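PDB 3STO: serine protease inhibitor from Schistosoma haematobium, which probably inhibits serine-type endopeptidases by the suicide-substrate mechanism of the serpins. Local coordinates for residues N161-Q166 with V189-F194; D223-E228 with L346-S351. All coordinates share one frame; numbering follows the deposited sequence.

Contact 1: N161-Q166 with V189-F194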
ATOM      1  N   ASN A 161      -3.867   4.661 -18.754  1.00 51.15           N
ATOM      2  CA  ASN A 161      -3.575   5.954 -18.123  1.00 45.27           C
ATOM      3  C   ASN A 161      -4.854   6.636 -17.707  1.00 40.04           C
ATOM      4  O   ASN A 161      -4.925   7.214 -16.629  1.00 49.43           O
ATOM      5  CB  ASN A 161      -2.749   6.875 -19.034  1.00 40.91           C
ATOM      6  CG  ASN A 161      -1.262   6.484 -19.090  1.00 46.35           C
ATOM      7  OD1 ASN A 161      -0.753   5.761 -18.229  1.00 52.56           O
ATOM      8  ND2 ASN A 161      -0.564   6.983 -20.094  1.00 45.02           N
ATOM      9  N   ASP A 162      -5.885   6.524 -18.535  1.00 37.35           N
ATOM     10  CA  ASP A 162      -7.171   7.117 -18.184  1.00 43.42           C
ATOM     11  C   ASP A 162      -7.807   6.453 -16.988  1.00 48.83           C
ATOM     12  O   ASP A 162      -8.357   7.129 -16.119  1.00 56.28           O
ATOM     13  CB  ASP A 162      -8.141   7.105 -19.366  1.00 43.35           C
ATOM     14  CG  ASP A 162      -7.733   8.088 -20.456  1.00 68.06           C
ATOM     15  OD1 ASP A 162      -7.023   9.073 -20.139  1.00 74.40           O
ATOM     16  OD2 ASP A 162      -8.114   7.874 -21.629  1.00 85.32           O
ATOM     17  N   TRP A 163      -7.741   5.129 -16.942  1.00 39.20           N
ATOM     18  CA  TRP A 163      -8.330   4.416 -15.839  1.00 30.55           C
ATOM     19  C   TRP A 163      -7.648   4.857 -14.559  1.00 34.90           C
ATOM     20  O   TRP A 163      -8.307   5.139 -13.569  1.00 39.23           O
ATOM     21  CB  TRP A 163      -8.174   2.895 -16.003  1.00 29.77           C
ATOM     22  CG  TRP A 163      -8.819   2.149 -14.854  1.00 28.18           C
ATOM     23  CD1 TRP A 163     -10.142   1.880 -14.702  1.00 33.12           C
ATOM     24  CD2 TRP A 163      -8.167   1.594 -13.705  1.00 25.88           C
ATOM     25  NE1 TRP A 163     -10.362   1.168 -13.550  1.00 29.24           N
ATOM     26  CE2 TRP A 163      -9.170   0.984 -12.909  1.00 31.26           C
ATOM     27  CE3 TRP A 163      -6.836   1.544 -13.272  1.00 22.53           C
ATOM     28  CZ2 TRP A 163      -8.893   0.356 -11.689  1.00 23.75           C
ATOM     29  CZ3 TRP A 163      -6.558   0.897 -12.062  1.00 25.50           C
ATOM     30  CH2 TRP A 163      -7.586   0.318 -11.286  1.00 25.16           C
ATOM     31  N   VAL A 164      -6.320   4.898 -14.594  1.00 24.03           N
ATOM     32  CA  VAL A 164      -5.542   5.207 -13.422  1.00 39.13           C
ATOM     33  C   VAL A 164      -5.871   6.618 -12.962  1.00 48.04           C
ATOM     34  O   VAL A 164      -6.265   6.832 -11.816  1.00 45.04           O
ATOM     35  CB  VAL A 164      -4.043   5.078 -13.697  1.00 42.10           C
ATOM     36  CG1 VAL A 164      -3.248   5.544 -12.488  1.00 32.26           C
ATOM     37  CG2 VAL A 164      -3.683   3.614 -14.041  1.00 35.77           C
ATOM     38  N   ASP A 165      -5.726   7.571 -13.873  1.00 50.10           N
ATOM     39  CA  ASP A 165      -6.180   8.940 -13.647  1.00 49.86           C
ATOM     40  C   ASP A 165      -7.570   9.029 -12.981  1.00 55.64           C
ATOM     41  O   ASP A 165      -7.772   9.820 -12.063  1.00 58.67           O
ATOM     42  CB  ASP A 165      -6.177   9.697 -14.966  1.00 54.83           C
ATOM     43  CG  ASP A 165      -6.428  11.177 -14.789  1.00 77.15           C
ATOM     44  OD1 ASP A 165      -7.616  11.572 -14.772  1.00 82.85           O
ATOM     45  OD2 ASP A 165      -5.440  11.943 -14.673  1.00 74.27           O
ATOM     46  N   GLN A 166      -8.521   8.211 -13.414  1.00 45.13           N
ATOM     47  CA  GLN A 166      -9.847   8.232 -12.811  1.00 35.41           C
ATOM     48  C   GLN A 166      -9.866   7.741 -11.365  1.00 48.57           C
ATOM     49  O   GLN A 166     -10.739   8.122 -10.592  1.00 55.72           O
ATOM     50  CB  GLN A 166     -10.844   7.418 -13.651  1.00 37.26           C
ATOM     51  N   VAL A 189      -3.263  -3.823 -12.701  1.00 25.48           N
ATOM     52  CA  VAL A 189      -2.928  -2.518 -12.137  1.00 18.72           C
ATOM     53  C   VAL A 189      -3.666  -2.322 -10.801  1.00 27.04           C
ATOM     54  O   VAL A 189      -4.891  -2.344 -10.743  1.00 27.90           O
ATOM     55  CB  VAL A 189      -3.282  -1.343 -13.105  1.00 27.66           C
ATOM     56  CG1 VAL A 189      -2.767  -0.028 -12.552  1.00 25.87           C
ATOM     57  CG2 VAL A 189      -2.666  -1.554 -14.471  1.00 24.42           C
ATOM     58  N   ASN A 190      -2.914  -2.168  -9.720  1.00 29.16           N
ATOM     59  CA  ASN A 190      -3.508  -1.842  -8.424  1.00 33.13           C
ATOM     60  C   ASN A 190      -3.296  -0.368  -7.982  1.00 31.56           C
ATOM     61  O   ASN A 190      -2.209   0.193  -8.085  1.00 27.55           O
ATOM     62  CB  ASN A 190      -3.067  -2.819  -7.311  1.00 21.37           C
ATOM     63  CG  ASN A 190      -3.728  -2.480  -5.961  1.00 38.35           C
ATOM     64  OD1 ASN A 190      -3.109  -1.898  -5.060  1.00 34.24           O
ATOM     65  ND2 ASN A 190      -5.006  -2.806  -5.844  1.00 38.24           N
ATOM     66  N   VAL A 191      -4.379   0.241  -7.534  1.00 30.56           N
ATOM     67  CA  VAL A 191      -4.385   1.589  -7.016  1.00 28.83           C
ATOM     68  C   VAL A 191      -4.930   1.570  -5.591  1.00 28.66           C
ATOM     69  O   VAL A 191      -5.991   0.983  -5.311  1.00 40.18           O
ATOM     70  CB  VAL A 191      -5.277   2.518  -7.863  1.00 27.76           C
ATOM     71  CG1 VAL A 191      -5.478   3.852  -7.155  1.00 31.12           C
ATOM     72  CG2 VAL A 191      -4.689   2.712  -9.254  1.00 26.92           C
ATOM     73  N   PHE A 192      -4.211   2.200  -4.675  1.00 38.84           N
ATOM     74  CA  PHE A 192      -4.714   2.272  -3.308  1.00 57.96           C
ATOM     75  C   PHE A 192      -4.715   3.705  -2.821  1.00 45.44           C
ATOM     76  O   PHE A 192      -3.665   4.287  -2.523  1.00 33.91           O
ATOM     77  CB  PHE A 192      -3.888   1.400  -2.381  1.00 62.68           C
ATOM     78  CG  PHE A 192      -4.613   0.978  -1.135  1.00 54.26           C
ATOM     79  CD1 PHE A 192      -4.538   1.753   0.029  1.00 44.21           C
ATOM     80  CD2 PHE A 192      -5.346  -0.215  -1.115  1.00 48.40           C
ATOM     81  CE1 PHE A 192      -5.199   1.337   1.187  1.00 59.98           C
ATOM     82  CE2 PHE A 192      -5.998  -0.647   0.033  1.00 41.17           C
ATOM     83  CZ  PHE A 192      -5.929   0.120   1.191  1.00 46.41           C
ATOM     84  N   TYR A 193      -5.913   4.262  -2.756  1.00 34.91           N
ATOM     85  CA  TYR A 193      -6.072   5.672  -2.442  1.00 43.62           C
ATOM     86  C   TYR A 193      -6.606   5.839  -1.017  1.00 33.56           C
ATOM     87  O   TYR A 193      -7.715   5.394  -0.684  1.00 27.15           O
ATOM     88  CB  TYR A 193      -7.010   6.324  -3.469  1.00 39.61           C
ATOM     89  CG  TYR A 193      -7.070   7.836  -3.474  1.00 36.30           C
ATOM     90  CD1 TYR A 193      -5.986   8.593  -3.865  1.00 44.48           C
ATOM     91  CD2 TYR A 193      -8.241   8.502  -3.125  1.00 40.34           C
ATOM     92  CE1 TYR A 193      -6.059   9.990  -3.897  1.00 54.20           C
ATOM     93  CE2 TYR A 193      -8.330   9.888  -3.148  1.00 39.84           C
ATOM     94  CZ  TYR A 193      -7.240  10.628  -3.542  1.00 55.66           C
ATOM     95  OH  TYR A 193      -7.330  12.010  -3.566  1.00 64.09           O
ATOM     96  N   PHE A 194      -5.793   6.483  -0.192  1.00 26.10           N
ATOM     97  CA  PHE A 194      -6.178   6.865   1.144  1.00 25.68           C
ATOM     98  C   PHE A 194      -6.316   8.384   1.227  1.00 29.09           C
ATOM     99  O   PHE A 194      -5.483   9.110   0.721  1.00 30.78           O
ATOM    100  CB  PHE A 194      -5.132   6.371   2.147  1.00 17.16           C
ATOM    101  CG  PHE A 194      -5.499   6.634   3.568  1.00 21.82           C
ATOM    102  CD1 PHE A 194      -5.302   7.897   4.129  1.00 14.60           C
ATOM    103  CD2 PHE A 194      -6.074   5.629   4.345  1.00 20.64           C
ATOM    104  CE1 PHE A 194      -5.645   8.153   5.468  1.00 18.91           C
ATOM    105  CE2 PHE A 194      -6.423   5.865   5.671  1.00 18.84           C
ATOM    106  CZ  PHE A 194      -6.215   7.133   6.238  1.00 14.69           C
TER
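The six-membered part of the Trp163 indole meets Val189 and Val191. Its CZ3 lies 3.8 Å from Val191 CG2 and 3.9 Å from Val189 CG1, while the neighbouring Trp163 CH2 approaches Val189 O at 3.8 Å. Val191 CG2 and Val189 O come at the ring obliquely, neither over its face nor at its edge, and the Trp163 and Val191 side chains run past each other in opposite directions. The two valines are two apart on the strand and therefore point toward the helix together. Beta-branched side chains suit this position, giving a shallow apolar surface on an extended backbone. Trp163 reaches it because CG stands anti to the backbone N (chi1 -179°), which carries the long ring off the helix toward the strand. The next residue, Val164, adds its CG2, 4.0 Å from Val189 CG1; these two side chains cross at about a right angle. No hydrogen bond joins the segments.

This is helix F of the serpins, which packs on one face of the large central sheet (sheet A), over strand 186-197 (s3A). The segment axes come within 9.8 Å and diverge by only 17°, so helix and strand run nearly alongside. Further out, Trp163 NE1 gives its N-H to Glu144 on strand 143-148, and Phe122 of strand 112-124 meets the ring edge-to-face. Val164 and Val191 also touch Thr343 of strand 339-348. Asn190, whose CB leaves on the other side of the strand, bonds to Gln342 there.

Contact 2: D223-E228 with L346-S351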
ATOM      1  N   ASP A 223       9.646  22.398   3.123  1.00 25.94           N
ATOM      2  CA  ASP A 223       8.629  23.129   3.851  1.00 19.41           C
ATOM      3  C   ASP A 223       8.291  22.343   5.110  1.00 20.48           C
ATOM      4  O   ASP A 223       7.744  21.255   5.027  1.00 15.88           O
ATOM      5  CB  ASP A 223       7.414  23.365   2.989  1.00 20.62           C
ATOM      6  CG  ASP A 223       7.701  24.303   1.820  1.00 34.39           C
ATOM      7  OD1 ASP A 223       8.216  25.426   2.044  1.00 33.35           O
ATOM      8  OD2 ASP A 223       7.392  23.916   0.675  1.00 37.59           O
HETATM    9  N   MSE A 224       8.680  22.885   6.266  1.00 21.49           N
HETATM   10  CA  MSE A 224       8.582  22.174   7.539  1.00 17.65           C
HETATM   11  C   MSE A 224       7.319  22.600   8.320  1.00 17.25           C
HETATM   12  O   MSE A 224       7.158  23.758   8.693  1.00 24.05           O
HETATM   13  CB  MSE A 224       9.863  22.395   8.359  1.00 19.91           C
HETATM   14  CG  MSE A 224      10.020  21.533   9.621  1.00 25.07           C
HETATM   15 SE   MSE A 224      10.442  19.598   9.218  1.00 45.11          SE
HETATM   16  CE  MSE A 224      12.416  19.781   8.983  1.00 32.82           C
HETATM   17  N   MSE A 225       6.419  21.657   8.547  1.00 24.25           N
HETATM   18  CA  MSE A 225       5.225  21.901   9.344  1.00 19.62           C
HETATM   19  C   MSE A 225       5.590  21.690  10.783  1.00 16.59           C
HETATM   20  O   MSE A 225       6.480  20.887  11.112  1.00 21.01           O
HETATM   21  CB  MSE A 225       4.084  20.968   8.942  1.00 21.92           C
HETATM   22  CG  MSE A 225       3.908  20.878   7.431  1.00 29.23           C
HETATM   23 SE   MSE A 225       2.365  19.780   6.907  1.00 43.44          SE
HETATM   24  CE  MSE A 225       2.864  18.023   7.673  1.00 20.95           C
ATOM     25  N   THR A 226       4.930  22.446  11.644  1.00 15.44           N
ATOM     26  CA  THR A 226       5.299  22.445  13.051  1.00 22.99           C
ATOM     27  C   THR A 226       4.025  22.494  13.871  1.00 15.47           C
ATOM     28  O   THR A 226       3.052  23.111  13.472  1.00 16.01           O
ATOM     29  CB  THR A 226       6.229  23.662  13.425  1.00 18.19           C
ATOM     30  OG1 THR A 226       5.531  24.852  13.159  1.00 30.93           O
ATOM     31  CG2 THR A 226       7.496  23.719  12.564  1.00 21.21           C
ATOM     32  N   GLN A 227       4.045  21.835  15.020  1.00 16.52           N
ATOM     33  CA  GLN A 227       2.936  21.885  15.939  1.00 19.42           C
ATOM     34  C   GLN A 227       3.324  21.339  17.320  1.00 31.26           C
ATOM     35  O   GLN A 227       4.236  20.493  17.469  1.00 21.40           O
ATOM     36  CB  GLN A 227       1.714  21.185  15.315  1.00 31.00           C
ATOM     37  CG  GLN A 227       0.905  20.259  16.199  1.00 25.15           C
ATOM     38  CD  GLN A 227      -0.065  19.381  15.380  1.00 36.91           C
ATOM     39  OE1 GLN A 227       0.145  18.177  15.251  1.00 25.19           O
ATOM     40  NE2 GLN A 227      -1.121  19.988  14.827  1.00 23.17           N
ATOM     41  N   GLU A 228       2.680  21.880  18.350  1.00 23.15           N
ATOM     42  CA  GLU A 228       2.860  21.313  19.667  1.00 33.44           C
ATOM     43  C   GLU A 228       1.524  20.755  20.058  1.00 22.70           C
ATOM     44  O   GLU A 228       0.496  21.368  19.812  1.00 29.59           O
ATOM     45  CB  GLU A 228       3.355  22.344  20.650  1.00 27.00           C
ATOM     46  CG  GLU A 228       4.398  23.282  20.078  1.00 41.40           C
ATOM     47  CD  GLU A 228       4.314  24.671  20.710  1.00 74.69           C
ATOM     48  OE1 GLU A 228       4.701  24.808  21.901  1.00 65.70           O
ATOM     49  OE2 GLU A 228       3.837  25.613  20.020  1.00 65.44           O
ATOM     50  N   LEU A 346       1.522   9.305  -1.872  1.00 25.24           N
ATOM     51  CA  LEU A 346       1.484   9.751  -0.481  1.00 20.63           C
ATOM     52  C   LEU A 346       1.707  11.252  -0.479  1.00 27.76           C
ATOM     53  O   LEU A 346       2.826  11.719  -0.660  1.00 23.66           O
ATOM     54  CB  LEU A 346       2.579   9.065   0.356  1.00 25.63           C
ATOM     55  CG  LEU A 346       2.675   9.371   1.872  1.00 35.69           C
ATOM     56  CD1 LEU A 346       1.390   9.020   2.636  1.00 24.16           C
ATOM     57  CD2 LEU A 346       3.856   8.638   2.517  1.00 23.87           C
ATOM     58  N   LYS A 347       0.631  12.004  -0.305  1.00 25.61           N
ATOM     59  CA  LYS A 347       0.701  13.460  -0.218  1.00 27.28           C
ATOM     60  C   LYS A 347       0.383  13.967   1.207  1.00 30.11           C
ATOM     61  O   LYS A 347      -0.752  13.841   1.700  1.00 27.36           O
ATOM     62  CB  LYS A 347      -0.232  14.077  -1.256  1.00 21.68           C
ATOM     63  CG  LYS A 347      -0.492  15.531  -1.076  1.00 28.62           C
ATOM     64  CD  LYS A 347      -1.496  16.000  -2.106  1.00 44.72           C
ATOM     65  CE  LYS A 347      -1.951  17.434  -1.828  1.00 60.90           C
ATOM     66  NZ  LYS A 347      -3.268  17.735  -2.470  1.00 65.59           N
ATOM     67  N   LEU A 348       1.378  14.536   1.873  1.00 19.13           N
ATOM     68  CA  LEU A 348       1.164  15.068   3.224  1.00 19.69           C
ATOM     69  C   LEU A 348       1.214  16.598   3.218  1.00 24.15           C
ATOM     70  O   LEU A 348       2.099  17.195   2.618  1.00 25.82           O
ATOM     71  CB  LEU A 348       2.257  14.544   4.150  1.00 30.36           C
ATOM     72  CG  LEU A 348       1.971  13.944   5.513  1.00 24.03           C
ATOM     73  CD1 LEU A 348       1.517  12.523   5.337  1.00 28.10           C
ATOM     74  CD2 LEU A 348       3.278  13.972   6.296  1.00 32.09           C
ATOM     75  N   ASN A 349       0.259  17.233   3.875  1.00 20.42           N
ATOM     76  CA  ASN A 349       0.263  18.672   3.999  1.00 21.54           C
ATOM     77  C   ASN A 349      -0.412  19.015   5.324  1.00 20.69           C
ATOM     78  O   ASN A 349      -0.663  18.117   6.124  1.00 13.62           O
ATOM     79  CB  ASN A 349      -0.396  19.355   2.775  1.00 16.17           C
ATOM     80  CG  ASN A 349      -1.885  19.037   2.650  1.00 21.35           C
ATOM     81  OD1 ASN A 349      -2.520  18.620   3.612  1.00 23.61           O
ATOM     82  ND2 ASN A 349      -2.449  19.243   1.469  1.00 32.25           N
ATOM     83  N   GLU A 350      -0.695  20.303   5.551  1.00 23.37           N
ATOM     84  CA  GLU A 350      -1.260  20.792   6.810  1.00 18.74           C
ATOM     85  C   GLU A 350      -2.681  20.317   7.086  1.00 15.56           C
ATOM     86  O   GLU A 350      -3.086  20.233   8.230  1.00 18.10           O
ATOM     87  CB  GLU A 350      -1.241  22.331   6.864  1.00 19.95           C
ATOM     88  CG  GLU A 350       0.133  22.952   6.931  1.00 19.69           C
ATOM     89  CD  GLU A 350       0.755  23.209   5.556  1.00 32.34           C
ATOM     90  OE1 GLU A 350       0.192  22.745   4.526  1.00 28.03           O
ATOM     91  OE2 GLU A 350       1.814  23.880   5.517  1.00 30.41           O
ATOM     92  N   SER A 351      -3.434  20.042   6.032  1.00 24.44           N
ATOM     93  CA  SER A 351      -4.811  19.572   6.148  1.00 25.37           C
ATOM     94  C   SER A 351      -4.889  18.090   6.464  1.00 30.09           C
ATOM     95  O   SER A 351      -5.769  17.664   7.224  1.00 28.57           O
ATOM     96  CB  SER A 351      -5.591  19.844   4.861  1.00 28.16           C
ATOM     97  OG  SER A 351      -5.630  21.222   4.564  1.00 43.22           O
TER
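In the region called the breach, where the upper end of the central serpin sheet meets the strands above it, Met225 reaches from strand 218-236 to the backbone that follows strand 339-348. Met225 is modelled as selenomethionine, and its SE sits almost straight above Asn349 C, at 3.3 Å, and 3.4 Å from Glu350 N, a close approach. A chain straight at chi2 (-176°) carries the selenium this far, and a bend at chi3 lays Met225 CE 3.9 Å from Asn349 O and, more loosely, 4.3 Å from Leu348 CD2. A thin, polarisable, unbranched chain suits this place because it can lie flat on an amide face. Strand 339-348 is s5A, which leads into the reactive-centre loop, and Glu350 lies at the start of that hinge. The Glu350 chain, bent at chi2, crosses that of Met225, with Glu350 CG 3.9 Å from Met225 SE. Its carboxylate, though buried, is gripped at both oxygens: OE1 forms a salt bridge with Lys297, and OE2 a hydrogen bond with Thr207, which probably favours the charged form. Phe202 touches both Met225 and Glu350, while Trp198 NE1 bonds to Asn349 O and steadies the peptide beneath the selenium.

In the fold
Contact 1 and contact 2 sit at different heights of the same central sheet, their centres 25 Å apart and their nearest atoms about 7 Å apart, without touching. They are joined through strands 186-197 and 339-348, which lie side by side and parallel: contact 1 packs a helix on the first, and contact 2 holds the far end of the second. In inhibitory serpins the cleaved reactive loop inserts between just these two strands. Here they still pair directly, though residues 352-353 already pair antiparallel with strand 186-197, consistent with an uncleaved form whose hinge has begun to enter the sheet. Residues 358-364, probably part of that loop, are not modelled.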